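Local coordinates for NIF3-related protein (Bacillus cereus, PDB 2GX8) that is of unknown function but belongs to the NIF3 family, binds zinc at a two-metal site and carries an inserted, probably regulatory, domain, at residues L141-P155 with V310-A324. Sequence-based numbering, arbitrary orientation.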
loop_
_atom_site.group_PDB
_atom_site.type_symbol
_atom_site.label_atom_id
_atom_site.label_comp_id
_atom_site.label_asym_id
_atom_site.label_seq_id
_atom_site.Cartn_x
_atom_site.Cartn_y
_atom_site.Cartn_z
ATOM N N LEU C 141 29.352 24.464 8.483
ATOM C CA LEU C 141 28.464 25.530 8.955
ATOM C C LEU C 141 28.667 25.824 10.440
ATOM O O LEU C 141 28.537 26.968 10.858
ATOM C CB LEU C 141 26.991 25.189 8.691
ATOM C CG LEU C 141 26.473 25.167 7.259
ATOM C CD1 LEU C 141 25.134 24.426 7.246
ATOM C CD2 LEU C 141 26.357 26.554 6.632
ATOM N N ALA C 142 28.948 24.798 11.244
ATOM C CA ALA C 142 29.252 25.016 12.670
ATOM C C ALA C 142 30.515 25.843 12.831
ATOM O O ALA C 142 30.516 26.773 13.617
ATOM C CB ALA C 142 29.388 23.710 13.413
ATOM N N GLU C 143 31.584 25.501 12.105
ATOM C CA GLU C 143 32.843 26.253 12.152
ATOM C C GLU C 143 32.569 27.679 11.765
ATOM O O GLU C 143 32.967 28.593 12.456
ATOM C CB GLU C 143 33.859 25.743 11.133
ATOM C CG GLU C 143 34.338 24.294 11.271
ATOM C CD GLU C 143 35.126 23.794 10.012
ATOM O OE1 GLU C 143 35.765 24.641 9.316
ATOM O OE2 GLU C 143 35.104 22.551 9.731
ATOM N N ALA C 144 31.877 27.859 10.641
ATOM C CA ALA C 144 31.566 29.183 10.097
ATOM C C ALA C 144 30.889 30.071 11.136
ATOM O O ALA C 144 31.163 31.270 11.216
ATOM C CB ALA C 144 30.700 29.043 8.856
ATOM N N LEU C 145 30.015 29.449 11.934
ATOM C CA LEU C 145 29.311 30.123 13.014
ATOM C C LEU C 145 30.130 30.308 14.312
ATOM O O LEU C 145 29.718 31.040 15.203
ATOM C CB LEU C 145 28.028 29.365 13.339
ATOM C CG LEU C 145 26.917 29.381 12.289
ATOM C CD1 LEU C 145 25.788 28.500 12.787
ATOM C CD2 LEU C 145 26.429 30.802 11.934
ATOM N N GLY C 146 31.274 29.640 14.426
ATOM C CA GLY C 146 32.080 29.712 15.642
ATOM C C GLY C 146 31.529 28.851 16.780
ATOM O O GLY C 146 31.724 29.160 17.954
ATOM N N LEU C 147 30.838 27.768 16.450
ATOM C CA LEU C 147 30.291 26.888 17.472
ATOM C C LEU C 147 31.362 25.941 18.022
ATOM O O LEU C 147 32.175 25.378 17.265
ATOM C CB LEU C 147 29.109 26.071 16.944
ATOM C CG LEU C 147 27.831 26.712 16.415
ATOM C CD1 LEU C 147 26.770 25.650 16.429
ATOM C CD2 LEU C 147 27.356 27.893 17.253
ATOM N N GLN C 148 31.325 25.753 19.341
ATOM C CA GLN C 148 32.252 24.885 20.071
ATOM C C GLN C 148 31.560 23.675 20.704
ATOM O O GLN C 148 30.336 23.677 20.902
ATOM C CB GLN C 148 32.939 25.703 21.126
ATOM C CG GLN C 148 33.748 26.787 20.495
ATOM C CD GLN C 148 33.900 27.963 21.386
ATOM O OE1 GLN C 148 34.032 27.831 22.607
ATOM N NE2 GLN C 148 33.878 29.148 20.787
ATOM N N ASN C 149 32.353 22.646 21.004
ATOM C CA ASN C 149 31.848 21.414 21.614
ATOM C C ASN C 149 30.631 20.874 20.877
ATOM O O ASN C 149 29.579 20.661 21.485
ATOM C CB ASN C 149 31.511 21.640 23.104
ATOM C CG ASN C 149 32.713 22.038 23.923
ATOM O OD1 ASN C 149 32.608 22.843 24.855
ATOM N ND2 ASN C 149 33.876 21.485 23.574
ATOM N N THR C 150 30.767 20.672 19.571
ATOM C CA THR C 150 29.632 20.198 18.781
ATOM C C THR C 150 29.385 18.695 18.885
ATOM O O THR C 150 30.308 17.918 19.150
ATOM C CB THR C 150 29.699 20.621 17.289
ATOM O OG1 THR C 150 30.868 20.074 16.674
ATOM C CG2 THR C 150 29.699 22.125 17.152
ATOM N N GLU C 151 28.117 18.331 18.710
ATOM C CA GLU C 151 27.636 16.955 18.701
ATOM C C GLU C 151 26.707 16.778 17.510
ATOM O O GLU C 151 26.175 17.741 17.016
ATOM C CB GLU C 151 26.754 16.704 19.902
ATOM C CG GLU C 151 27.380 16.686 21.232
ATOM C CD GLU C 151 26.348 16.282 22.277
ATOM O OE1 GLU C 151 25.165 16.089 21.881
ATOM O OE2 GLU C 151 26.705 16.154 23.474
ATOM N N VAL C 152 26.485 15.555 17.060
ATOM C CA VAL C 152 25.541 15.319 15.979
ATOM C C VAL C 152 24.156 15.762 16.480
ATOM O O VAL C 152 23.808 15.560 17.660
ATOM C CB VAL C 152 25.519 13.814 15.524
ATOM C CG1 VAL C 152 24.341 13.532 14.628
ATOM C CG2 VAL C 152 26.817 13.429 14.799
ATOM N N LEU C 153 23.375 16.402 15.614
ATOM C CA LEU C 153 22.067 16.868 16.050
ATOM C C LEU C 153 21.044 15.724 16.001
ATOM O O LEU C 153 20.373 15.447 17.002
ATOM C CB LEU C 153 21.592 18.058 15.198
ATOM C CG LEU C 153 20.143 18.511 15.406
ATOM C CD1 LEU C 153 20.010 19.170 16.786
ATOM C CD2 LEU C 153 19.754 19.460 14.311
ATOM N N ALA C 154 20.911 15.094 14.831
ATOM C CA ALA C 154 19.960 14.009 14.642
ATOM C C ALA C 154 20.729 12.821 14.095
ATOM O O ALA C 154 21.139 12.861 12.905
ATOM C CB ALA C 154 18.860 14.406 13.650
ATOM N N PRO C 155 20.947 11.800 14.939
ATOM C CA PRO C 155 21.658 10.580 14.603
ATOM C C PRO C 155 20.911 9.823 13.497
ATOM O O PRO C 155 19.671 9.564 13.645
ATOM C CB PRO C 155 21.597 9.786 15.916
ATOM C CG PRO C 155 21.404 10.833 16.973
ATOM C CD PRO C 155 20.482 11.791 16.338
ATOM N N VAL C 310 23.296 26.576 20.058
ATOM C CA VAL C 310 22.782 26.666 18.719
ATOM C C VAL C 310 22.800 25.329 17.988
ATOM O O VAL C 310 23.788 24.597 18.030
ATOM C CB VAL C 310 23.696 27.617 17.906
ATOM C CG1 VAL C 310 23.250 27.730 16.450
ATOM C CG2 VAL C 310 23.793 28.989 18.567
ATOM N N ALA C 311 21.701 25.032 17.300
ATOM C CA ALA C 311 21.603 23.848 16.448
ATOM C C ALA C 311 21.656 24.336 15.000
ATOM O O ALA C 311 21.090 25.364 14.673
ATOM C CB ALA C 311 20.287 23.089 16.722
ATOM N N VAL C 312 22.384 23.650 14.139
ATOM C CA VAL C 312 22.365 24.015 12.697
ATOM C C VAL C 312 22.210 22.795 11.822
ATOM O O VAL C 312 22.753 21.758 12.124
ATOM C CB VAL C 312 23.590 24.878 12.249
ATOM C CG1 VAL C 312 24.902 24.295 12.752
ATOM C CG2 VAL C 312 23.598 25.070 10.731
ATOM N N LEU C 313 21.439 22.907 10.757
ATOM C CA LEU C 313 21.288 21.804 9.843
ATOM C C LEU C 313 21.117 22.432 8.454
ATOM O O LEU C 313 20.083 23.041 8.163
ATOM C CB LEU C 313 20.095 20.943 10.258
ATOM C CG LEU C 313 19.895 19.591 9.565
ATOM C CD1 LEU C 313 18.984 18.755 10.406
ATOM C CD2 LEU C 313 19.335 19.704 8.185
ATOM N N GLY C 314 22.122 22.311 7.595
ATOM C CA GLY C 314 22.032 22.953 6.284
ATOM C C GLY C 314 20.957 22.279 5.468
ATOM O O GLY C 314 20.795 21.072 5.589
ATOM N N GLY C 315 20.215 23.024 4.649
ATOM C CA GLY C 315 19.184 22.386 3.814
ATOM C C GLY C 315 17.823 22.443 4.489
ATOM O O GLY C 315 17.610 23.299 5.351
ATOM N N ASP C 316 16.914 21.539 4.103
ATOM C CA ASP C 316 15.574 21.425 4.699
ATOM C C ASP C 316 15.625 20.686 6.056
ATOM O O ASP C 316 15.731 19.446 6.112
ATOM C CB ASP C 316 14.598 20.718 3.736
ATOM C CG ASP C 316 13.155 20.603 4.304
ATOM O OD1 ASP C 316 12.251 20.041 3.619
ATOM O OD2 ASP C 316 12.911 21.073 5.432
ATOM N N GLY C 317 15.530 21.449 7.150
ATOM C CA GLY C 317 15.540 20.845 8.472
ATOM C C GLY C 317 14.262 20.979 9.298
ATOM O O GLY C 317 14.292 20.894 10.529
ATOM N N ASN C 318 13.150 21.200 8.605
ATOM C CA ASN C 318 11.825 21.247 9.190
ATOM C C ASN C 318 11.515 20.052 10.086
ATOM O O ASN C 318 10.830 20.174 11.095
ATOM C CB ASN C 318 10.826 21.191 8.056
ATOM C CG ASN C 318 10.683 22.513 7.341
ATOM O OD1 ASN C 318 10.233 23.497 7.923
ATOM N ND2 ASN C 318 11.005 22.529 6.052
ATOM N N LYS C 319 12.021 18.887 9.705
ATOM C CA LYS C 319 11.759 17.660 10.443
ATOM C C LYS C 319 12.502 17.482 11.777
ATOM O O LYS C 319 12.178 16.572 12.539
ATOM C CB LYS C 319 11.984 16.444 9.526
ATOM C CG LYS C 319 10.915 16.303 8.458
ATOM C CD LYS C 319 10.896 14.887 7.865
ATOM C CE LYS C 319 9.600 14.647 7.053
ATOM N NZ LYS C 319 9.436 13.192 6.614
ATOM N N TYR C 320 13.456 18.362 12.072
ATOM C CA TYR C 320 14.280 18.217 13.275
ATOM C C TYR C 320 14.114 19.260 14.342
ATOM O O TYR C 320 14.985 19.421 15.187
ATOM C CB TYR C 320 15.726 18.077 12.877
ATOM C CG TYR C 320 15.850 16.920 11.920
ATOM C CD1 TYR C 320 15.982 17.135 10.566
ATOM C CD2 TYR C 320 15.733 15.613 12.378
ATOM C CE1 TYR C 320 16.049 16.039 9.657
ATOM C CE2 TYR C 320 15.793 14.527 11.512
ATOM C CZ TYR C 320 15.953 14.744 10.150
ATOM O OH TYR C 320 16.012 13.653 9.281
ATOM N N ILE C 321 12.987 19.954 14.341
ATOM C CA ILE C 321 12.752 20.935 15.375
ATOM C C ILE C 321 12.588 20.293 16.771
ATOM O O ILE C 321 12.959 20.913 17.767
ATOM C CB ILE C 321 11.573 21.898 15.027
ATOM C CG1 ILE C 321 10.247 21.157 15.026
ATOM C CG2 ILE C 321 11.822 22.567 13.662
ATOM C CD1 ILE C 321 9.034 22.055 15.060
ATOM N N ASN C 322 12.053 19.074 16.849
ATOM C CA ASN C 322 11.838 18.425 18.133
ATOM C C ASN C 322 13.130 17.960 18.723
ATOM O O ASN C 322 13.338 18.061 19.934
ATOM C CB ASN C 322 10.832 17.281 18.028
ATOM C CG ASN C 322 9.409 17.788 17.976
ATOM O OD1 ASN C 322 8.867 18.004 16.901
ATOM N ND2 ASN C 322 8.834 18.083 19.144
ATOM N N GLN C 323 14.003 17.485 17.846
ATOM C CA GLN C 323 15.329 17.039 18.226
ATOM C C GLN C 323 16.124 18.219 18.744
ATOM O O GLN C 323 16.660 18.182 19.839
ATOM C CB GLN C 323 16.005 16.361 17.021
ATOM C CG GLN C 323 17.284 15.588 17.331
ATOM C CD GLN C 323 17.154 14.386 18.329
ATOM O OE1 GLN C 323 16.067 14.029 18.810
ATOM N NE2 GLN C 323 18.293 13.777 18.640
ATOM N N ALA C 324 16.147 19.291 17.967
ATOM C CA ALA C 324 16.834 20.539 18.336
ATOM C C ALA C 324 16.448 21.041 19.731
ATOM O O ALA C 324 17.314 21.440 20.490
ATOM C CB ALA C 324 16.597 21.608 17.288
#
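In the NIF3 fold, strand 306-313 of the mixed sheet is met on one face by Leu-141 and Leu-145 of helix 137-145 and by Leu-147 from the turn after it, and on the other face by the corner at Leu-153 and Ala-154, within the broken strand 150-168. The helix segment 141-145 runs at 137° to strand segment 310-313, with axes 9.3 Å apart. Leu-141 CD1 lies 3.6 Å from Gly-314 CA, where the strand turns off near a bound zinc. Its CB and CD1 also touch Val-312 CG2, while Leu-145 CD1 approaches Val-312 CB. A Schellman motif at Gly-146 ends the helix and brings Leu-147 round: both its methyls reach Val-310 CB, CD2 at 3.7 Å, and CD1 also lies against Val-310 O, the two side chains crossing at about a right angle.

At that corner, Leu-153 splits its methyls. CD1 rests on Ala-311 CB and on Ala-324 CA of helix 321-326; CD2 meets Leu-313 CD1 at 4.0 Å. Ala-154 CB comes obliquely to the Tyr-320 ring, 3.6 Å from CD2.

Leu-153 O accepts two hydrogen bonds, one from Lys-327 NZ and one from Gln-323. Bent at chi2 (61°), Gln-323 folds its amide back so that NE2 donates to Leu-153 O at 3.1 Å, with an N-H...O angle of 153°, the oxygen lying in the amide plane and the nitrogen in the carbonyl plane.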